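Local coordinates for putative alpha/beta hydrolase fold protein (Candidatus Nitrososphaera gargensis, PDB 5A62) that is probably a carboxylesterase of the alpha/beta hydrolase fold, hydrolysing ester bonds in an ammonia-oxidizing thaumarchaeon, at residues 14-19 with 34-39; 54-59 with 82-87. All coordinates share one frame; numbering follows the deposited sequence.

Contact 1: 14-19 with 34-39; sequences YYEDHG and GNILIW
I36 drives its branched side chain against Y14 and E16, two residues on the same face of strand 12-18. The CA-CB bond points at the strand, and from CB the chain forks. The CG2 branch stops beside the E16 carboxylate, 3.6 Å from OE1 and 4.1 Å from CD, a methyl packed against a carboxylate without any hydrogen bond; the E16 and I36 side chains cross at a slant. The other branch leaves through CG1, which lies anti to the carbonyl carbon (chi1 -73°), and carries CD1 on to Y14. There the methyl comes to rest at the ring edge, near its plane, 3.7 Å from both CD2 and CE2 of Y14; the two side chains meet at about a right angle. The loop that supplies I36 follows strand 25-29 and precedes helix 40-48 of the alpha/beta hydrolase fold, in the region where related enzymes commonly carry oxyanion-hole backbone. Its chain bends through a 3-10 segment, 36-38, opened by an Asx turn: N35 OD1 lies 3.0 Å from the L37 N it accepts from. The strand side is braced as well. Y14 OH donates to E16 OE2 over 2.7 Å, reaching the anti lone pair of that oxygen, which restrains the carboxylate while its OE1 faces the CG2 methyl. Round the Y14 ring stand R63, in a cation-pi contact, and F3, edge-to-face. I36 also touches A55 of strand 52-56 and I43 of helix 40-48, while its backbone N is hydrogen-bonded to E57.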
loop_
_atom_site.group_PDB
_atom_site.type_symbol
_atom_site.label_atom_id
_atom_site.label_comp_id
_atom_site.label_asym_id
_atom_site.label_seq_id
_atom_site.Cartn_x
_atom_site.Cartn_y
_atom_site.Cartn_z
ATOM N N TYR A 14 -7.337 -1.429 20.761
ATOM C CA TYR A 14 -7.286 -2.184 21.994
ATOM C C TYR A 14 -5.920 -2.156 22.560
ATOM O O TYR A 14 -4.923 -2.436 21.848
ATOM C CB TYR A 14 -7.720 -3.636 21.819
ATOM C CG TYR A 14 -7.698 -4.403 23.080
ATOM C CD1 TYR A 14 -8.781 -4.332 23.979
ATOM C CD2 TYR A 14 -6.603 -5.122 23.444
ATOM C CE1 TYR A 14 -8.696 -5.009 25.207
ATOM C CE2 TYR A 14 -6.539 -5.814 24.641
ATOM C CZ TYR A 14 -7.600 -5.713 25.486
ATOM O OH TYR A 14 -7.521 -6.355 26.720
ATOM N N TYR A 15 -5.799 -1.843 23.836
ATOM C CA TYR A 15 -4.544 -1.843 24.539
ATOM C C TYR A 15 -4.644 -2.347 25.931
ATOM O O TYR A 15 -5.740 -2.412 26.446
ATOM C CB TYR A 15 -3.907 -0.437 24.519
ATOM C CG TYR A 15 -4.595 0.524 25.458
ATOM C CD1 TYR A 15 -5.669 1.273 25.081
ATOM C CD2 TYR A 15 -4.062 0.678 26.726
ATOM C CE1 TYR A 15 -6.300 2.141 25.944
ATOM C CE2 TYR A 15 -4.719 1.498 27.631
ATOM C CZ TYR A 15 -5.810 2.227 27.227
ATOM O OH TYR A 15 -6.485 3.143 28.067
ATOM N N GLU A 16 -3.503 -2.685 26.512
ATOM C CA GLU A 16 -3.379 -3.024 27.978
ATOM C C GLU A 16 -2.222 -2.260 28.505
ATOM O O GLU A 16 -1.212 -2.045 27.877
ATOM C CB GLU A 16 -3.231 -4.491 28.215
ATOM C CG GLU A 16 -4.404 -5.292 27.726
ATOM C CD GLU A 16 -4.177 -6.790 27.759
ATOM O OE1 GLU A 16 -3.087 -7.278 28.109
ATOM O OE2 GLU A 16 -5.137 -7.529 27.381
ATOM N N ASP A 17 -2.371 -1.808 29.762
ATOM C CA ASP A 17 -1.380 -1.012 30.483
ATOM C C ASP A 17 -1.169 -1.712 31.798
ATOM O O ASP A 17 -2.022 -1.586 32.732
ATOM C CB ASP A 17 -1.911 0.394 30.668
ATOM C CG ASP A 17 -0.929 1.340 31.359
ATOM O OD1 ASP A 17 0.127 0.927 31.818
ATOM O OD2 ASP A 17 -1.281 2.532 31.460
ATOM N N HIS A 18 -0.139 -2.501 31.902
ATOM C CA HIS A 18 0.130 -3.339 33.055
ATOM C C HIS A 18 1.162 -2.713 33.951
ATOM O O HIS A 18 2.143 -2.101 33.533
ATOM C CB HIS A 18 0.690 -4.664 32.581
ATOM C CG HIS A 18 -0.273 -5.533 31.833
ATOM N ND1 HIS A 18 -0.446 -5.531 30.456
ATOM C CD2 HIS A 18 -1.063 -6.534 32.292
ATOM C CE1 HIS A 18 -1.332 -6.453 30.124
ATOM N NE2 HIS A 18 -1.717 -7.069 31.222
ATOM N N GLY A 19 1.046 -3.017 35.263
ATOM C CA GLY A 19 2.059 -2.543 36.169
ATOM C C GLY A 19 1.749 -1.173 36.743
ATOM O O GLY A 19 0.740 -0.523 36.457
ATOM N N GLY A 34 -0.061 -11.073 14.466
ATOM C CA GLY A 34 0.036 -11.210 15.936
ATOM C C GLY A 34 -0.990 -10.353 16.623
ATOM O O GLY A 34 -1.864 -9.720 16.027
ATOM N N ASN A 35 -0.907 -10.336 17.946
ATOM C CA ASN A 35 -1.781 -9.598 18.813
ATOM C C ASN A 35 -1.216 -9.751 20.202
ATOM O O ASN A 35 -0.126 -10.294 20.392
ATOM C CB ASN A 35 -3.194 -10.035 18.633
ATOM C CG ASN A 35 -3.344 -11.491 18.796
ATOM O OD1 ASN A 35 -2.937 -12.048 19.834
ATOM N ND2 ASN A 35 -3.846 -12.163 17.780
ATOM N N ILE A 36 -1.925 -9.218 21.210
ATOM C CA ILE A 36 -1.342 -9.189 22.569
ATOM C C ILE A 36 -1.200 -10.598 23.115
ATOM O O ILE A 36 -0.354 -10.835 23.971
ATOM C CB ILE A 36 -2.177 -8.350 23.489
ATOM C CG1 ILE A 36 -1.983 -6.891 23.128
ATOM C CG2 ILE A 36 -1.822 -8.602 24.956
ATOM C CD1 ILE A 36 -3.012 -5.973 23.660
ATOM N N LEU A 37 -1.936 -11.560 22.579
ATOM C CA LEU A 37 -1.759 -12.958 23.024
ATOM C C LEU A 37 -0.362 -13.484 22.794
ATOM O O LEU A 37 0.085 -14.414 23.488
ATOM C CB LEU A 37 -2.827 -13.867 22.438
ATOM C CG LEU A 37 -4.280 -13.348 22.600
ATOM C CD1 LEU A 37 -5.279 -14.266 21.909
ATOM C CD2 LEU A 37 -4.603 -13.026 24.035
ATOM N N ILE A 38 0.386 -12.938 21.838
ATOM C CA ILE A 38 1.723 -13.427 21.541
ATOM C C ILE A 38 2.681 -13.042 22.637
ATOM O O ILE A 38 3.759 -13.604 22.696
ATOM C CB ILE A 38 2.191 -12.897 20.159
ATOM C CG1 ILE A 38 3.091 -13.914 19.450
ATOM C CG2 ILE A 38 2.858 -11.540 20.236
ATOM C CD1 ILE A 38 3.511 -13.504 18.047
ATOM N N TRP A 39 2.307 -12.094 23.510
ATOM C CA TRP A 39 3.203 -11.462 24.502
ATOM C C TRP A 39 2.947 -11.943 25.915
ATOM O O TRP A 39 3.462 -11.377 26.898
ATOM C CB TRP A 39 3.100 -9.932 24.444
ATOM C CG TRP A 39 3.561 -9.254 23.211
ATOM C CD1 TRP A 39 2.861 -8.308 22.433
ATOM C CD2 TRP A 39 4.889 -9.273 22.647
ATOM N NE1 TRP A 39 3.646 -7.879 21.424
ATOM C CE2 TRP A 39 4.900 -8.388 21.549
ATOM C CE3 TRP A 39 6.066 -9.932 22.962
ATOM C CZ2 TRP A 39 6.000 -8.182 20.795
ATOM C CZ3 TRP A 39 7.164 -9.706 22.229
ATOM C CH2 TRP A 39 7.124 -8.839 21.101
#

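Contact 2: 54-59 with 82-87; sequences IAYELR and RRLLEH
L84 meets Y56 with a single methyl, CD2, and the two side chains slant across each other. Both CA-CB bonds point into the interface, Y56 from strand 52-56 and L84 from helix 74-87. L84 extends with CG anti to its backbone N (chi1 177°), while CG of Y56 lies between its own backbone N and carbonyl carbon (chi1 77°). CD2 of L84 lies 3.6 Å from Y56 CB and equally near CG, and 3.8 Å from CD1; L81 of the same helix also touches Y56. I54, two residues earlier on the same strand face, offers CG2 more distantly, 4.3 Å from L84 CD2. The helix covers the sheet here as the helical part of a beta-alpha-beta crossover from strand 52-56 to strand 93-98. Beside the L84 packing, R59 and R83 bring NH2 to within 4.6 Å of NH2, and D80 forms a salt bridge to each. No hydrogen bond joins the two segments directly, which implies that close apolar packing carries the buried part, while the D80 carboxylate probably offsets the paired positive charges beside it.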
loop_
_atom_site.group_PDB
_atom_site.type_symbol
_atom_site.label_atom_id
_atom_site.label_comp_id
_atom_site.label_asym_id
_atom_site.label_seq_id
_atom_site.Cartn_x
_atom_site.Cartn_y
_atom_site.Cartn_z
ATOM N N ILE A 54 3.090 -1.775 28.368
ATOM C CA ILE A 54 2.006 -1.356 27.510
ATOM C C ILE A 54 2.016 -2.216 26.260
ATOM O O ILE A 54 3.098 -2.368 25.665
ATOM C CB ILE A 54 2.143 0.105 27.121
ATOM C CG1 ILE A 54 2.040 0.977 28.412
ATOM C CG2 ILE A 54 1.026 0.505 26.150
ATOM C CD1 ILE A 54 2.744 2.285 28.287
ATOM N N ALA A 55 0.909 -2.813 25.915
ATOM C CA ALA A 55 0.829 -3.588 24.656
ATOM C C ALA A 55 -0.432 -3.187 23.946
ATOM O O ALA A 55 -1.394 -2.785 24.587
ATOM C CB ALA A 55 0.842 -5.051 24.953
ATOM N N TYR A 56 -0.449 -3.228 22.634
ATOM C CA TYR A 56 -1.600 -2.849 21.869
ATOM C C TYR A 56 -1.751 -3.679 20.631
ATOM O O TYR A 56 -0.824 -4.363 20.234
ATOM C CB TYR A 56 -1.678 -1.340 21.596
ATOM C CG TYR A 56 -0.745 -0.895 20.504
ATOM C CD1 TYR A 56 0.625 -0.790 20.711
ATOM C CD2 TYR A 56 -1.212 -0.567 19.249
ATOM C CE1 TYR A 56 1.443 -0.339 19.707
ATOM C CE2 TYR A 56 -0.405 -0.118 18.269
ATOM C CZ TYR A 56 0.939 -0.064 18.496
ATOM O OH TYR A 56 1.748 0.413 17.518
ATOM N N GLU A 57 -2.923 -3.677 20.050
ATOM C CA GLU A 57 -3.216 -4.401 18.849
ATOM C C GLU A 57 -3.315 -3.443 17.694
ATOM O O GLU A 57 -4.034 -2.463 17.699
ATOM C CB GLU A 57 -4.436 -5.297 19.039
ATOM C CG GLU A 57 -4.096 -6.433 20.004
ATOM C CD GLU A 57 -5.148 -7.318 20.556
ATOM O OE1 GLU A 57 -6.344 -7.051 20.426
ATOM O OE2 GLU A 57 -4.707 -8.356 21.100
ATOM N N LEU A 58 -2.545 -3.766 16.640
ATOM C CA LEU A 58 -2.561 -3.055 15.383
ATOM C C LEU A 58 -3.898 -3.070 14.685
ATOM O O LEU A 58 -4.703 -3.948 14.899
ATOM C CB LEU A 58 -1.523 -3.647 14.443
ATOM C CG LEU A 58 -0.083 -3.558 14.916
ATOM C CD1 LEU A 58 0.803 -4.252 13.847
ATOM C CD2 LEU A 58 0.393 -2.188 15.235
ATOM N N ARG A 59 -4.115 -2.129 13.772
ATOM C CA ARG A 59 -5.354 -2.060 12.977
ATOM C C ARG A 59 -5.715 -3.404 12.442
ATOM O O ARG A 59 -4.861 -4.128 11.836
ATOM C CB ARG A 59 -5.232 -1.113 11.792
ATOM C CG ARG A 59 -5.037 0.319 12.232
ATOM C CD ARG A 59 -5.171 1.242 11.079
ATOM N NE ARG A 59 -4.856 2.614 11.482
ATOM C CZ ARG A 59 -5.146 3.682 10.750
ATOM N NH1 ARG A 59 -5.820 3.554 9.616
ATOM N NH2 ARG A 59 -4.783 4.875 11.251
ATOM N N ARG A 82 1.565 7.060 18.374
ATOM C CA ARG A 82 1.708 8.365 19.001
ATOM C C ARG A 82 0.494 8.724 19.807
ATOM O O ARG A 82 0.639 9.157 20.978
ATOM C CB ARG A 82 1.996 9.430 17.962
ATOM C CG ARG A 82 2.249 10.789 18.574
ATOM C CD ARG A 82 2.256 11.895 17.511
ATOM N NE ARG A 82 1.184 11.779 16.480
ATOM C CZ ARG A 82 -0.075 12.213 16.565
ATOM N NH1 ARG A 82 -0.546 12.836 17.632
ATOM N NH2 ARG A 82 -0.908 11.981 15.539
ATOM N N ARG A 83 -0.663 8.485 19.271
ATOM C CA ARG A 83 -1.908 8.819 19.986
ATOM C C ARG A 83 -2.013 7.975 21.214
ATOM O O ARG A 83 -2.440 8.458 22.287
ATOM C CB ARG A 83 -3.120 8.659 19.072
ATOM C CG ARG A 83 -3.144 9.771 18.023
ATOM C CD ARG A 83 -4.456 10.011 17.335
ATOM N NE ARG A 83 -4.892 8.758 16.790
ATOM C CZ ARG A 83 -4.548 8.258 15.607
ATOM N NH1 ARG A 83 -3.881 8.981 14.704
ATOM N NH2 ARG A 83 -5.036 7.050 15.294
ATOM N N LEU A 84 -1.664 6.701 21.159
ATOM C CA LEU A 84 -1.759 5.851 22.347
ATOM C C LEU A 84 -0.795 6.325 23.449
ATOM O O LEU A 84 -1.161 6.377 24.615
ATOM C CB LEU A 84 -1.449 4.381 21.975
ATOM C CG LEU A 84 -1.449 3.401 23.131
ATOM C CD1 LEU A 84 -2.815 3.301 23.810
ATOM C CD2 LEU A 84 -0.990 2.042 22.631
ATOM N N LEU A 85 0.448 6.661 23.102
ATOM C CA LEU A 85 1.421 7.022 24.119
ATOM C C LEU A 85 1.067 8.399 24.662
ATOM O O LEU A 85 1.240 8.621 25.871
ATOM C CB LEU A 85 2.841 6.975 23.533
ATOM C CG LEU A 85 3.246 5.574 23.066
ATOM C CD1 LEU A 85 4.708 5.615 22.667
ATOM C CD2 LEU A 85 2.964 4.473 24.096
ATOM N N GLU A 86 0.509 9.297 23.884
ATOM C CA GLU A 86 -0.038 10.553 24.413
ATOM C C GLU A 86 -1.177 10.278 25.374
ATOM O O GLU A 86 -1.264 10.895 26.467
ATOM C CB GLU A 86 -0.564 11.453 23.320
ATOM C CG GLU A 86 0.394 12.025 22.378
ATOM C CD GLU A 86 -0.282 12.684 21.153
ATOM O OE1 GLU A 86 -1.534 12.635 20.946
ATOM O OE2 GLU A 86 0.527 13.235 20.347
ATOM N N HIS A 87 -2.055 9.367 25.071
ATOM C CA HIS A 87 -3.246 9.023 25.903
ATOM C C HIS A 87 -2.810 8.526 27.217
ATOM O O HIS A 87 -3.514 8.822 28.239
ATOM C CB HIS A 87 -4.048 7.986 25.137
ATOM C CG HIS A 87 -5.208 7.464 25.875
ATOM N ND1 HIS A 87 -6.238 8.295 26.279
ATOM C CD2 HIS A 87 -5.524 6.214 26.289
ATOM C CE1 HIS A 87 -7.152 7.547 26.867
ATOM N NE2 HIS A 87 -6.744 6.296 26.928
#

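Contacts 1 and 2 use neighbouring strands of one sheet, 12-18 and 52-56, and lie about 10 Å apart, centre to centre. Contact 1 packs a loop on one sheet face and is partly buried; contact 2 packs a helix on the other face, and all three of its touching residues are buried. Contact 1 mixes methyl groups with a carboxylate and a phenol, whereas contact 2 keeps its centre apolar and its charges at the side. Backbone and side chain tie them together: E16 N lies 2.9 Å from A55 O, a probable hydrogen bond between the strands, and N35 CB packs on E57 OE2. Y15, between them, turns its ring to the side of L84.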